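Local atomic coordinates of bifunctional autolysin (Staphylococcus aureus subsp. aureus Mu50, PDB entry 6FXO), a protein that probably cleaves the glycan strands of bacterial cell-wall peptidoglycan as an N-acetylglucosaminidase of glycoside hydrolase family 73, in a larger bifunctional autolysin. Residues Gln71-Asp76 with Asp229-Val234; Asp57-Tyr62 with Ile223-Tyr228; Gln63-Asp68 with Gly103-Tyr108. One frame throughout, in Å; residues are numbered along the deposited sequence.

Contact 1 (Gln71-Asp76 with Asp229-Val234)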
ATOM      1  N   GLN A  71       5.936  11.675   4.782  1.00 37.68           N
ATOM      2  CA  GLN A  71       5.324  12.951   4.941  1.00 48.37           C
ATOM      3  C   GLN A  71       5.552  13.138   6.393  1.00 60.80           C
ATOM      4  O   GLN A  71       5.593  12.176   7.143  1.00 79.65           O
ATOM      5  CB  GLN A  71       3.827  12.853   4.684  1.00 54.16           C
ATOM      6  CG  GLN A  71       3.236  14.140   4.173  1.00 55.25           C
ATOM      7  CD  GLN A  71       1.772  13.976   3.869  1.00 51.05           C
ATOM      8  OE1 GLN A  71       1.385  13.338   2.903  1.00 47.48           O
ATOM      9  NE2 GLN A  71       0.919  14.527   4.674  1.00 51.75           N
ATOM     10  N   ASN A  72       5.706  14.332   6.805  1.00 71.48           N
ATOM     11  CA  ASN A  72       5.932  14.513   8.235  1.00 75.02           C
ATOM     12  C   ASN A  72       4.637  14.654   8.957  1.00 67.46           C
ATOM     13  O   ASN A  72       4.378  15.704   9.529  1.00 69.48           O
ATOM     14  CB  ASN A  72       6.815  15.706   8.495  1.00 72.86           C
ATOM     15  CG  ASN A  72       8.086  15.563   7.737  1.00 78.14           C
ATOM     16  OD1 ASN A  72       8.875  14.672   8.053  1.00 82.36           O
ATOM     17  ND2 ASN A  72       8.367  16.386   6.742  1.00 86.65           N
ATOM     18  N   ILE A  73       3.810  13.612   8.946  1.00 59.59           N
ATOM     19  CA  ILE A  73       2.550  13.792   9.659  1.00 53.54           C
ATOM     20  C   ILE A  73       2.849  13.888  11.156  1.00 45.58           C
ATOM     21  O   ILE A  73       3.723  13.184  11.651  1.00 39.13           O
ATOM     22  CB  ILE A  73       1.508  12.701   9.275  1.00 44.49           C
ATOM     23  CG1 ILE A  73       1.520  12.521   7.740  1.00 46.75           C
ATOM     24  CG2 ILE A  73       0.095  13.128   9.714  1.00 35.11           C
ATOM     25  CD1 ILE A  73       0.524  11.486   7.216  1.00 49.47           C
ATOM     26  N   SER A  74       2.145  14.758  11.876  1.00 46.98           N
ATOM     27  CA  SER A  74       2.463  14.826  13.304  1.00 58.55           C
ATOM     28  C   SER A  74       2.210  13.505  14.034  1.00 60.83           C
ATOM     29  O   SER A  74       1.214  12.840  13.756  1.00 57.59           O
ATOM     30  CB  SER A  74       1.658  15.948  13.959  1.00 65.58           C
ATOM     31  OG  SER A  74       1.251  15.656  15.287  1.00 76.53           O
ATOM     32  N   ILE A  75       3.126  13.119  14.967  1.00 57.03           N
ATOM     33  CA  ILE A  75       2.967  11.905  15.710  1.00 65.16           C
ATOM     34  C   ILE A  75       1.688  11.996  16.552  1.00 76.96           C
ATOM     35  O   ILE A  75       1.062  10.971  16.817  1.00 81.56           O
ATOM     36  CB  ILE A  75       4.242  11.700  16.561  1.00 72.45           C
ATOM     37  CG1 ILE A  75       5.464  11.527  15.635  1.00 76.58           C
ATOM     38  CG2 ILE A  75       4.077  10.519  17.503  1.00 76.20           C
ATOM     39  CD1 ILE A  75       6.803  11.371  16.346  1.00 72.62           C
ATOM     40  N   ASP A  76       1.293  13.223  16.968  1.00 80.46           N
ATOM     41  CA  ASP A  76       0.080  13.344  17.769  1.00 86.54           C
ATOM     42  C   ASP A  76      -1.135  12.997  16.950  1.00 82.99           C
ATOM     43  O   ASP A  76      -2.078  12.389  17.450  1.00 86.25           O
ATOM     44  CB  ASP A  76      -0.137  14.784  18.255  1.00 89.82           C
ATOM     45  CG  ASP A  76       0.189  15.047  19.706  1.00100.77           C
ATOM     46  OD1 ASP A  76       0.881  16.046  19.984  1.00118.23           O
ATOM     47  OD2 ASP A  76      -0.210  14.229  20.562  1.00113.23           O
ATOM     48  N   ASP A 229      -8.131  10.805   5.551  1.00 36.06           N
ATOM     49  CA  ASP A 229      -9.193  11.618   6.099  1.00 44.99           C
ATOM     50  C   ASP A 229      -9.412  11.390   7.587  1.00 49.27           C
ATOM     51  O   ASP A 229      -9.781  12.306   8.279  1.00 52.18           O
ATOM     52  CB  ASP A 229     -10.526  11.414   5.355  1.00 48.01           C
ATOM     53  CG  ASP A 229     -10.482  11.738   3.879  1.00 50.33           C
ATOM     54  OD1 ASP A 229      -9.816  12.725   3.508  1.00 56.44           O
ATOM     55  OD2 ASP A 229     -11.192  11.066   3.102  1.00 46.01           O
ATOM     56  N   LYS A 230      -9.190  10.162   8.049  1.00 56.08           N
ATOM     57  CA  LYS A 230      -9.395   9.856   9.457  1.00 61.88           C
ATOM     58  C   LYS A 230      -8.319  10.459  10.217  1.00 62.50           C
ATOM     59  O   LYS A 230      -8.556  10.991  11.286  1.00 65.29           O
ATOM     60  CB  LYS A 230      -9.425   8.334   9.717  1.00 60.47           C
ATOM     61  CG  LYS A 230     -10.858   7.803   9.820  1.00 80.78           C
ATOM     62  CD  LYS A 230     -11.080   6.722  10.879  1.00 91.26           C
ATOM     63  CE  LYS A 230     -12.464   6.110  10.888  1.00 93.58           C
ATOM     64  NZ  LYS A 230     -12.593   5.022  11.908  1.00 89.10           N
ATOM     65  N   ILE A 231      -7.120  10.336   9.693  1.00 56.57           N
ATOM     66  CA  ILE A 231      -5.952  10.858  10.294  1.00 54.32           C
ATOM     67  C   ILE A 231      -5.942  12.313  10.348  1.00 56.21           C
ATOM     68  O   ILE A 231      -5.460  12.842  11.316  1.00 63.44           O
ATOM     69  CB  ILE A 231      -4.716  10.348   9.556  1.00 53.78           C
ATOM     70  CG1 ILE A 231      -4.344   8.968  10.018  1.00 37.42           C
ATOM     71  CG2 ILE A 231      -3.561  11.277   9.778  1.00 42.23           C
ATOM     72  CD1 ILE A 231      -3.375   8.379   9.034  1.00 20.59           C
ATOM     73  N   GLY A 232      -6.502  12.991   9.404  1.00 62.00           N
ATOM     74  CA  GLY A 232      -6.450  14.435   9.527  1.00 71.88           C
ATOM     75  C   GLY A 232      -5.519  15.130   8.580  1.00 68.73           C
ATOM     76  O   GLY A 232      -5.145  16.275   8.785  1.00 70.46           O
ATOM     77  N   GLU A 233      -5.110  14.445   7.561  1.00 59.95           N
ATOM     78  CA  GLU A 233      -4.233  15.001   6.576  1.00 47.72           C
ATOM     79  C   GLU A 233      -4.644  14.616   5.190  1.00 44.57           C
ATOM     80  O   GLU A 233      -5.598  13.885   4.988  1.00 47.62           O
ATOM     81  CB  GLU A 233      -2.769  14.575   6.805  1.00 56.02           C
ATOM     82  CG  GLU A 233      -1.763  15.590   6.264  1.00 79.85           C
ATOM     83  CD  GLU A 233      -0.941  16.304   7.324  1.00 94.98           C
ATOM     84  OE1 GLU A 233      -1.509  17.098   8.082  1.00104.32           O
ATOM     85  OE2 GLU A 233       0.277  16.108   7.342  1.00 96.88           O
ATOM     86  N   VAL A 234      -3.894  15.131   4.233  1.00 41.71           N
ATOM     87  CA  VAL A 234      -3.995  14.972   2.782  1.00 46.54           C
ATOM     88  C   VAL A 234      -2.559  14.710   2.187  1.00 45.21           C
ATOM     89  O   VAL A 234      -1.561  15.118   2.783  1.00 38.19           O
ATOM     90  CB  VAL A 234      -4.598  16.272   2.172  1.00 51.90           C
ATOM     91  CG1 VAL A 234      -4.675  16.179   0.655  1.00 64.47           C
ATOM     92  CG2 VAL A 234      -5.971  16.573   2.764  1.00 55.41           C
TER

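Contact 2 (Asp57-Tyr62 with Ile223-Tyr228)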
ATOM      1  N   ASP A  57     -10.358  12.563  -9.862  1.00 37.32           N
ATOM      2  CA  ASP A  57     -11.109  12.078  -8.733  1.00 40.34           C
ATOM      3  C   ASP A  57     -10.284  12.180  -7.440  1.00 42.68           C
ATOM      4  O   ASP A  57      -9.165  11.652  -7.372  1.00 46.28           O
ATOM      5  CB  ASP A  57     -11.507  10.621  -8.955  1.00 41.87           C
ATOM      6  CG  ASP A  57     -12.542  10.159  -7.971  1.00 52.32           C
ATOM      7  OD1 ASP A  57     -12.155   9.762  -6.857  1.00 57.48           O
ATOM      8  OD2 ASP A  57     -13.740  10.197  -8.313  1.00 67.20           O
ATOM      9  N   PRO A  58     -10.823  12.862  -6.429  1.00 38.71           N
ATOM     10  CA  PRO A  58     -10.113  13.015  -5.134  1.00 36.61           C
ATOM     11  C   PRO A  58      -9.727  11.690  -4.409  1.00 39.09           C
ATOM     12  O   PRO A  58      -8.741  11.717  -3.670  1.00 43.26           O
ATOM     13  CB  PRO A  58     -11.140  13.737  -4.228  1.00 37.11           C
ATOM     14  CG  PRO A  58     -12.213  14.285  -5.178  1.00 41.00           C
ATOM     15  CD  PRO A  58     -12.246  13.266  -6.316  1.00 38.58           C
ATOM     16  N   ALA A  59     -10.505  10.587  -4.509  1.00 31.65           N
ATOM     17  CA  ALA A  59     -10.100   9.385  -3.827  1.00 31.69           C
ATOM     18  C   ALA A  59      -9.155   8.640  -4.786  1.00 32.47           C
ATOM     19  O   ALA A  59      -8.075   8.211  -4.354  1.00 30.42           O
ATOM     20  CB  ALA A  59     -11.290   8.463  -3.459  1.00 29.16           C
ATOM     21  N   LEU A  60      -9.562   8.558  -6.074  1.00 32.10           N
ATOM     22  CA  LEU A  60      -8.731   7.870  -7.078  1.00 34.74           C
ATOM     23  C   LEU A  60      -7.284   8.431  -7.269  1.00 33.63           C
ATOM     24  O   LEU A  60      -6.401   7.629  -7.516  1.00 34.59           O
ATOM     25  CB  LEU A  60      -9.415   7.707  -8.474  1.00 38.02           C
ATOM     26  CG  LEU A  60     -10.881   7.153  -8.619  1.00 43.06           C
ATOM     27  CD1 LEU A  60     -11.155   6.882 -10.089  1.00 35.01           C
ATOM     28  CD2 LEU A  60     -11.138   5.857  -7.922  1.00 28.44           C
ATOM     29  N   LYS A  61      -7.032   9.760  -7.100  1.00 29.15           N
ATOM     30  CA  LYS A  61      -5.651  10.200  -7.292  1.00 29.61           C
ATOM     31  C   LYS A  61      -4.672   9.579  -6.272  1.00 24.67           C
ATOM     32  O   LYS A  61      -3.497   9.653  -6.489  1.00 21.55           O
ATOM     33  CB  LYS A  61      -5.472  11.744  -7.310  1.00 32.63           C
ATOM     34  CG  LYS A  61      -6.026  12.531  -6.089  1.00 41.88           C
ATOM     35  CD  LYS A  61      -5.967  14.078  -6.334  1.00 54.28           C
ATOM     36  CE  LYS A  61      -6.393  14.945  -5.150  1.00 80.90           C
ATOM     37  NZ  LYS A  61      -6.364  16.433  -5.421  1.00 81.37           N
ATOM     38  N   TYR A  62      -5.169   8.924  -5.179  1.00 21.58           N
ATOM     39  CA  TYR A  62      -4.215   8.367  -4.250  1.00 21.86           C
ATOM     40  C   TYR A  62      -3.350   7.255  -4.778  1.00 26.03           C
ATOM     41  O   TYR A  62      -2.382   6.912  -4.107  1.00 24.11           O
ATOM     42  CB  TYR A  62      -4.776   8.233  -2.780  1.00 28.07           C
ATOM     43  CG  TYR A  62      -4.849   9.557  -2.016  1.00 22.14           C
ATOM     44  CD1 TYR A  62      -5.817  10.506  -2.323  1.00 23.94           C
ATOM     45  CD2 TYR A  62      -3.901   9.893  -1.047  1.00 31.10           C
ATOM     46  CE1 TYR A  62      -5.840  11.746  -1.709  1.00 21.23           C
ATOM     47  CE2 TYR A  62      -3.916  11.160  -0.391  1.00 18.99           C
ATOM     48  CZ  TYR A  62      -4.884  12.054  -0.728  1.00 19.51           C
ATOM     49  OH  TYR A  62      -4.971  13.230  -0.017  1.00 33.90           O
ATOM     50  N   ILE A 223      -8.997   2.959   0.089  1.00 32.21           N
ATOM     51  CA  ILE A 223      -8.664   2.716   1.466  1.00 28.34           C
ATOM     52  C   ILE A 223      -7.607   3.669   2.003  1.00 29.01           C
ATOM     53  O   ILE A 223      -7.613   3.944   3.206  1.00 36.52           O
ATOM     54  CB  ILE A 223      -8.109   1.284   1.513  1.00 30.13           C
ATOM     55  CG1 ILE A 223      -9.103   0.222   1.029  1.00 30.91           C
ATOM     56  CG2 ILE A 223      -7.594   0.938   2.866  1.00 25.75           C
ATOM     57  CD1 ILE A 223      -8.233  -1.085   0.881  1.00 23.40           C
ATOM     58  N   ILE A 224      -6.709   4.141   1.174  1.00 28.52           N
ATOM     59  CA  ILE A 224      -5.641   5.044   1.619  1.00 32.02           C
ATOM     60  C   ILE A 224      -6.151   6.393   1.865  1.00 31.32           C
ATOM     61  O   ILE A 224      -5.786   7.026   2.838  1.00 27.84           O
ATOM     62  CB  ILE A 224      -4.431   5.108   0.628  1.00 30.54           C
ATOM     63  CG1 ILE A 224      -3.561   3.862   0.672  1.00 27.54           C
ATOM     64  CG2 ILE A 224      -3.587   6.386   0.848  1.00 28.64           C
ATOM     65  CD1 ILE A 224      -2.749   3.823  -0.583  1.00 38.07           C
ATOM     66  N   LYS A 225      -6.961   6.846   0.969  1.00 25.59           N
ATOM     67  CA  LYS A 225      -7.489   8.140   1.157  1.00 28.89           C
ATOM     68  C   LYS A 225      -8.382   8.056   2.372  1.00 32.76           C
ATOM     69  O   LYS A 225      -8.489   9.036   3.079  1.00 32.42           O
ATOM     70  CB  LYS A 225      -8.311   8.578  -0.056  1.00 36.58           C
ATOM     71  CG  LYS A 225      -8.890   9.992   0.041  1.00 39.87           C
ATOM     72  CD  LYS A 225     -10.417   9.977   0.089  1.00 66.38           C
ATOM     73  CE  LYS A 225     -11.070  11.334  -0.078  1.00 65.00           C
ATOM     74  NZ  LYS A 225     -12.551  11.224  -0.246  1.00 50.05           N
ATOM     75  N   GLY A 226      -8.947   6.868   2.680  1.00 33.99           N
ATOM     76  CA  GLY A 226      -9.823   6.802   3.854  1.00 33.52           C
ATOM     77  C   GLY A 226      -9.006   6.999   5.114  1.00 34.00           C
ATOM     78  O   GLY A 226      -9.436   7.700   6.033  1.00 39.63           O
ATOM     79  N   TYR A 227      -7.836   6.440   5.142  1.00 26.98           N
ATOM     80  CA  TYR A 227      -7.045   6.625   6.305  1.00 26.25           C
ATOM     81  C   TYR A 227      -6.585   8.083   6.379  1.00 28.28           C
ATOM     82  O   TYR A 227      -6.524   8.609   7.464  1.00 32.30           O
ATOM     83  CB  TYR A 227      -5.746   5.743   6.312  1.00 26.11           C
ATOM     84  CG  TYR A 227      -5.964   4.277   6.430  1.00 30.30           C
ATOM     85  CD1 TYR A 227      -6.285   3.688   7.649  1.00 47.63           C
ATOM     86  CD2 TYR A 227      -5.933   3.457   5.315  1.00 31.13           C
ATOM     87  CE1 TYR A 227      -6.575   2.338   7.747  1.00 51.95           C
ATOM     88  CE2 TYR A 227      -6.211   2.109   5.401  1.00 30.19           C
ATOM     89  CZ  TYR A 227      -6.530   1.549   6.619  1.00 36.45           C
ATOM     90  OH  TYR A 227      -6.780   0.210   6.724  1.00 42.15           O
ATOM     91  N   TYR A 228      -6.282   8.748   5.240  1.00 27.98           N
ATOM     92  CA  TYR A 228      -5.842  10.114   5.253  1.00 28.73           C
ATOM     93  C   TYR A 228      -6.877  11.010   5.861  1.00 29.35           C
ATOM     94  O   TYR A 228      -6.494  11.908   6.585  1.00 36.17           O
ATOM     95  CB  TYR A 228      -5.512  10.674   3.838  1.00 26.08           C
ATOM     96  CG  TYR A 228      -4.046  10.604   3.524  1.00 30.57           C
ATOM     97  CD1 TYR A 228      -3.502   9.502   2.837  1.00 25.62           C
ATOM     98  CD2 TYR A 228      -3.181  11.632   3.921  1.00 27.48           C
ATOM     99  CE1 TYR A 228      -2.128   9.431   2.571  1.00 26.27           C
ATOM    100  CE2 TYR A 228      -1.812  11.558   3.680  1.00 24.92           C
ATOM    101  CZ  TYR A 228      -1.289  10.465   3.007  1.00 30.50           C
ATOM    102  OH  TYR A 228       0.067  10.449   2.768  1.00 26.01           O
TER

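Contact 3 (Gln63-Asp68 with Gly103-Tyr108)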
ATOM      1  N   GLN A  63      -3.700   6.676  -6.000  1.00 29.52           N
ATOM      2  CA  GLN A  63      -2.910   5.608  -6.581  1.00 36.41           C
ATOM      3  C   GLN A  63      -1.594   6.195  -7.084  1.00 34.40           C
ATOM      4  O   GLN A  63      -0.669   5.459  -7.372  1.00 32.83           O
ATOM      5  CB  GLN A  63      -3.645   4.829  -7.696  1.00 33.42           C
ATOM      6  CG  GLN A  63      -4.040   5.574  -8.966  1.00 26.01           C
ATOM      7  CD  GLN A  63      -5.141   4.721  -9.577  1.00 34.70           C
ATOM      8  OE1 GLN A  63      -4.850   3.654 -10.256  1.00 19.32           O
ATOM      9  NE2 GLN A  63      -6.448   5.180  -9.311  1.00 16.29           N
ATOM     10  N   PHE A  64      -1.583   7.489  -7.267  1.00 35.92           N
ATOM     11  CA  PHE A  64      -0.385   8.222  -7.718  1.00 37.24           C
ATOM     12  C   PHE A  64       0.412   8.814  -6.531  1.00 37.69           C
ATOM     13  O   PHE A  64       1.432   9.466  -6.743  1.00 37.77           O
ATOM     14  CB  PHE A  64      -0.673   9.255  -8.758  1.00 32.49           C
ATOM     15  CG  PHE A  64      -1.601   8.819  -9.857  1.00 33.49           C
ATOM     16  CD1 PHE A  64      -1.232   7.794 -10.774  1.00 23.72           C
ATOM     17  CD2 PHE A  64      -2.855   9.385  -9.977  1.00 36.23           C
ATOM     18  CE1 PHE A  64      -2.106   7.392 -11.713  1.00 29.19           C
ATOM     19  CE2 PHE A  64      -3.731   8.954 -10.958  1.00 51.13           C
ATOM     20  CZ  PHE A  64      -3.357   7.962 -11.821  1.00 39.91           C
ATOM     21  N   LEU A  65      -0.091   8.640  -5.293  1.00 29.48           N
ATOM     22  CA  LEU A  65       0.650   9.177  -4.157  1.00 27.96           C
ATOM     23  C   LEU A  65       2.010   8.379  -4.036  1.00 26.46           C
ATOM     24  O   LEU A  65       1.990   7.159  -4.124  1.00 28.02           O
ATOM     25  CB  LEU A  65      -0.149   9.005  -2.818  1.00 24.23           C
ATOM     26  CG  LEU A  65       0.529   9.389  -1.503  1.00 23.57           C
ATOM     27  CD1 LEU A  65       0.436  10.977  -1.259  1.00 14.66           C
ATOM     28  CD2 LEU A  65       0.022   8.537  -0.295  1.00 15.06           C
ATOM     29  N   ARG A  66       3.144   9.040  -3.791  1.00 29.08           N
ATOM     30  CA  ARG A  66       4.381   8.295  -3.644  1.00 28.08           C
ATOM     31  C   ARG A  66       4.571   7.732  -2.229  1.00 29.29           C
ATOM     32  O   ARG A  66       4.655   8.438  -1.244  1.00 32.93           O
ATOM     33  CB  ARG A  66       5.621   9.164  -4.034  1.00 32.55           C
ATOM     34  CG  ARG A  66       5.748   9.578  -5.510  1.00 30.46           C
ATOM     35  CD  ARG A  66       6.430   8.548  -6.465  1.00 40.27           C
ATOM     36  NE  ARG A  66       7.843   8.404  -6.120  1.00 44.73           N
ATOM     37  CZ  ARG A  66       8.876   8.942  -6.774  1.00 43.20           C
ATOM     38  NH1 ARG A  66       8.669   9.692  -7.847  1.00 32.52           N
ATOM     39  NH2 ARG A  66      10.108   8.776  -6.325  1.00 48.63           N
ATOM     40  N   LEU A  67       4.554   6.407  -2.159  1.00 31.93           N
ATOM     41  CA  LEU A  67       4.685   5.544  -1.019  1.00 29.76           C
ATOM     42  C   LEU A  67       6.106   5.457  -0.470  1.00 31.43           C
ATOM     43  O   LEU A  67       6.322   4.975   0.631  1.00 33.66           O
ATOM     44  CB  LEU A  67       4.148   4.146  -1.510  1.00 34.62           C
ATOM     45  CG  LEU A  67       2.644   4.140  -2.022  1.00 26.53           C
ATOM     46  CD1 LEU A  67       2.173   2.774  -2.395  1.00 29.06           C
ATOM     47  CD2 LEU A  67       1.703   4.613  -0.805  1.00 26.12           C
ATOM     48  N   ASP A  68       7.088   5.862  -1.276  1.00 34.60           N
ATOM     49  CA  ASP A  68       8.487   5.844  -0.891  1.00 36.01           C
ATOM     50  C   ASP A  68       8.804   7.177  -0.206  1.00 40.30           C
ATOM     51  O   ASP A  68       9.917   7.400   0.247  1.00 43.77           O
ATOM     52  CB  ASP A  68       9.372   5.576  -2.124  1.00 36.78           C
ATOM     53  CG  ASP A  68       9.173   6.558  -3.255  1.00 40.71           C
ATOM     54  OD1 ASP A  68       8.010   6.856  -3.576  1.00 38.92           O
ATOM     55  OD2 ASP A  68      10.176   6.957  -3.879  1.00 47.70           O
ATOM     56  N   GLY A 103      12.484   5.532   4.802  1.00 59.56           N
ATOM     57  CA  GLY A 103      12.051   6.378   3.692  1.00 64.87           C
ATOM     58  C   GLY A 103      10.884   5.702   3.010  1.00 58.79           C
ATOM     59  O   GLY A 103      10.966   5.195   1.889  1.00 52.61           O
ATOM     60  N   ILE A 104       9.787   5.717   3.711  1.00 52.84           N
ATOM     61  CA  ILE A 104       8.535   5.102   3.243  1.00 46.57           C
ATOM     62  C   ILE A 104       7.376   5.885   3.781  1.00 37.76           C
ATOM     63  O   ILE A 104       7.369   6.209   4.967  1.00 36.55           O
ATOM     64  CB  ILE A 104       8.479   3.641   3.817  1.00 49.35           C
ATOM     65  CG1 ILE A 104       9.541   2.726   3.181  1.00 61.71           C
ATOM     66  CG2 ILE A 104       7.074   3.026   3.711  1.00 44.83           C
ATOM     67  CD1 ILE A 104       9.319   2.401   1.711  1.00 82.89           C
ATOM     68  N   ASN A 105       6.374   6.095   2.975  1.00 32.98           N
ATOM     69  CA  ASN A 105       5.169   6.862   3.390  1.00 32.53           C
ATOM     70  C   ASN A 105       4.574   6.166   4.621  1.00 35.28           C
ATOM     71  O   ASN A 105       4.406   4.949   4.636  1.00 31.90           O
ATOM     72  CB  ASN A 105       4.137   6.954   2.215  1.00 26.10           C
ATOM     73  CG  ASN A 105       2.866   7.660   2.548  1.00 22.81           C
ATOM     74  OD1 ASN A 105       2.053   7.022   3.250  1.00 25.86           O
ATOM     75  ND2 ASN A 105       2.579   8.960   2.092  1.00 25.24           N
ATOM     76  N   GLU A 106       4.209   7.022   5.639  1.00 35.63           N
ATOM     77  CA  GLU A 106       3.636   6.579   6.888  1.00 38.24           C
ATOM     78  C   GLU A 106       2.328   5.959   6.825  1.00 31.36           C
ATOM     79  O   GLU A 106       2.107   4.998   7.551  1.00 24.67           O
ATOM     80  CB  GLU A 106       3.624   7.710   7.979  1.00 40.38           C
ATOM     81  CG  GLU A 106       3.847   9.128   7.488  1.00 63.66           C
ATOM     82  CD  GLU A 106       5.305   9.576   7.584  1.00 77.90           C
ATOM     83  OE1 GLU A 106       5.704  10.107   8.638  1.00 95.37           O
ATOM     84  OE2 GLU A 106       6.023   9.390   6.586  1.00 86.52           O
ATOM     85  N   VAL A 107       1.423   6.514   5.999  1.00 36.40           N
ATOM     86  CA  VAL A 107       0.109   5.880   5.932  1.00 40.59           C
ATOM     87  C   VAL A 107       0.209   4.467   5.310  1.00 35.29           C
ATOM     88  O   VAL A 107      -0.551   3.614   5.677  1.00 33.99           O
ATOM     89  CB  VAL A 107      -0.994   6.729   5.262  1.00 44.29           C
ATOM     90  CG1 VAL A 107      -1.011   8.136   5.848  1.00 50.38           C
ATOM     91  CG2 VAL A 107      -0.818   6.759   3.749  1.00 66.17           C
ATOM     92  N   TYR A 108       1.172   4.254   4.399  1.00 31.42           N
ATOM     93  CA  TYR A 108       1.337   2.982   3.777  1.00 36.79           C
ATOM     94  C   TYR A 108       1.791   1.988   4.777  1.00 41.11           C
ATOM     95  O   TYR A 108       1.411   0.803   4.694  1.00 39.14           O
ATOM     96  CB  TYR A 108       2.331   3.066   2.614  1.00 36.45           C
ATOM     97  CG  TYR A 108       2.566   1.768   1.861  1.00 44.34           C
ATOM     98  CD1 TYR A 108       1.682   1.340   0.874  1.00 43.21           C
ATOM     99  CD2 TYR A 108       3.680   0.992   2.114  1.00 44.76           C
ATOM    100  CE1 TYR A 108       1.912   0.181   0.167  1.00 38.12           C
ATOM    101  CE2 TYR A 108       3.920  -0.179   1.402  1.00 60.52           C
ATOM    102  CZ  TYR A 108       3.032  -0.582   0.427  1.00 56.88           C
ATOM    103  OH  TYR A 108       3.246  -1.741  -0.289  1.00 62.96           O
TER
HETATM  104  O   HOH W   1       4.376  10.434   0.260  1.00 27.24           O

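Contact 1 (Gln71-Asp76 with Asp229-Val234)
Gln71 and Glu233, with Ile73 and Ile231 beside them, form a small, mostly buried contact of mixed polar and apolar character between the chain leading into helix 75-82 and the turn that leaves helix 216-231. The backbones stay well apart, since even the nearest CA atoms, those of Ile73 and Glu233, are 7.5 Å from each other, and side chains must bridge the gap. Gln71 does so by placing CG anti to its own N (chi1 -152°) and running extended from there. Its amide nitrogen then serves two acceptors. The bond from Gln71 NE2 to Glu233 OE2, 3.2 Å long, lies almost in the amide plane and uses the anti lone pair of the carboxylate oxygen. The two flat groups are nearly coplanar. A second bond, from Gln71 NE2 to Val234 O, has the same 3.2 Å length and leaves the amide plane. Both are clearly bent at the hydrogen (137° and 135°). Alongside, Ile73 CG2 packs against the carboxylate, 3.8 Å from Glu233 OE2, and meets Ile231 CG2 at 4.1 Å where the two isoleucines cross at about a right angle. Both isoleucines also rest on Val107 of helix 106-116.

The other end of the Gln71 amide has a partner too, because OE1 accepts from Tyr228 OH. The two acceptors near NE2 and the hydroxyl near OE1 are consistent with the modelled amide orientation. Glu233 OE2 receives Lys236 in a salt bridge as well as the Gln71 N-H, an environment likely to favour the charged carboxylate.

Contact 2 (Asp57-Tyr62 with Ile223-Tyr228)
Lys225 sets CG anti to its backbone N (chi1 -178°) and then bends about CB-CG (chi2 -115°), a shape that lays its aliphatic chain over Tyr62 and carries it on to Ala59. Lys225 CB stands over one face of the Tyr62 ring, 3.9 Å from Tyr62 CD1, and the next carbon, Lys225 CG, is equally near Tyr62 CE1 at 3.9 Å. The two side chains cross at about a right angle. Further along, Lys225 CD reaches Ala59 CB at 4.0 Å, at the point where the backbones come nearest, with Ala59 CA and Lys225 CA 5.8 Å apart.

Tyr62 also meets the next turn of the helix. Its CE2 lies over a face of the Tyr228 ring, offset toward the rim, with a closest approach of 3.7 Å from Tyr62 CE2 to Tyr228 CD1. The planes stand at 45°, so the pair is neither a stack nor edge-to-face. Ile224 CG2 fills the angle between them: it sits at the Tyr228 edge in the ring plane and 4.0 Å from Tyr62 CD2. No hydrogen bond links the two segments, and the join is one of van der Waals packing. The hydroxyls are held outside it, Tyr62 OH by Gly235 N and Tyr228 OH by Asn105 ND2, while Phe238 meets the Tyr62 ring edge-to-face.

The loop has its own brace. Asp57 OD1 accepts from Ala59 N and, along a nearly straight line, from Leu60 N, the two donors coming from opposite faces of the carboxylate. This is an Asx turn within an Asx motif, here leading into a 3-10 turn that packs on helix 216-231, a helix of the lysozyme-clan glucosaminidase domain.

Contact 3 (Gln63-Asp68 with Gly103-Tyr108)
Asn105 and Leu67 meet first through their backbones: Asn105 N donates to Leu67 O with a nearly straight N-H...O angle of 171°. The donor stands above the carbonyl plane, off the lone pairs, and the modelled length of 2.6 Å from Asn105 N to Leu67 O is short enough to be taken with caution. The same oxygen is approached by Ile104 CA at 3.4 Å from Leu67 O, a CA-H...O contact.

Beside this link, side chains pack in two places. Tyr108, with CG anti to its N (chi1 -179°), turns its ring toward Leu67 and crosses that side chain at about a right angle. Leu67 CD1 comes within 3.6 Å of Tyr108 CD1, meeting the ring obliquely, and Leu67 CD2 lies beside Tyr108 CB at 3.8 Å. Leu65 CD2 packs against the amide of Asn105, 3.5 Å from Asn105 ND2.

A second shell fixes that amide. Asn105 OD1 accepts from Tyr108 N in the carbonyl plane at 3.1 Å, and weakly from Val107 N. Besides its bond to Tyr228, Asn105 ND2 donates to a water 3.0 Å away, and that water donates a hydrogen bond to Arg66 O. On the loop side, Arg66 grips Asp68 side-on: NE and NH2 each reach one carboxylate oxygen through its syn lone pair, with Arg66 NE to Asp68 OD1 at 3.0 Å and the carboxylate carbon in the guanidinium plane. Arg66 NH1 continues to Asp239 in a salt bridge, tying the turn to strand 237-242.

Asn105 is thus the side-chain N-cap of helix 106-116, and its backbone N-H, with the Leu67-Tyr108 and Leu65-Asn105 packing, joins the 63-68 loop to the start of that helix in the lysozyme-clan domain.

How the contacts relate
The three contacts lie close together, their centres about 12 to 13 Å apart. Contacts 1 and 2 both use the C-terminal half of helix 216-231, and contact 3 the start of helix 106-116. Tyr228 of contact 2 touches both others, its hydroxyl standing 3.2 Å from Gln71 OE1 of contact 1 and 3.0 Å from Asn105 ND2 of contact 3, while Tyr228 O lies 3.1 Å from Glu233 N. Contacts 1 and 3 join directly through Gln71 N and Glu106 OE2, 2.9 Å apart. Contacts 2 and 3 also pack through Ile224 CG2 and Val107 CG2, at 4.0 Å. Along the chain, contact 3 falls within the span bridged by contact 2, whereas contact 1 interleaves with both.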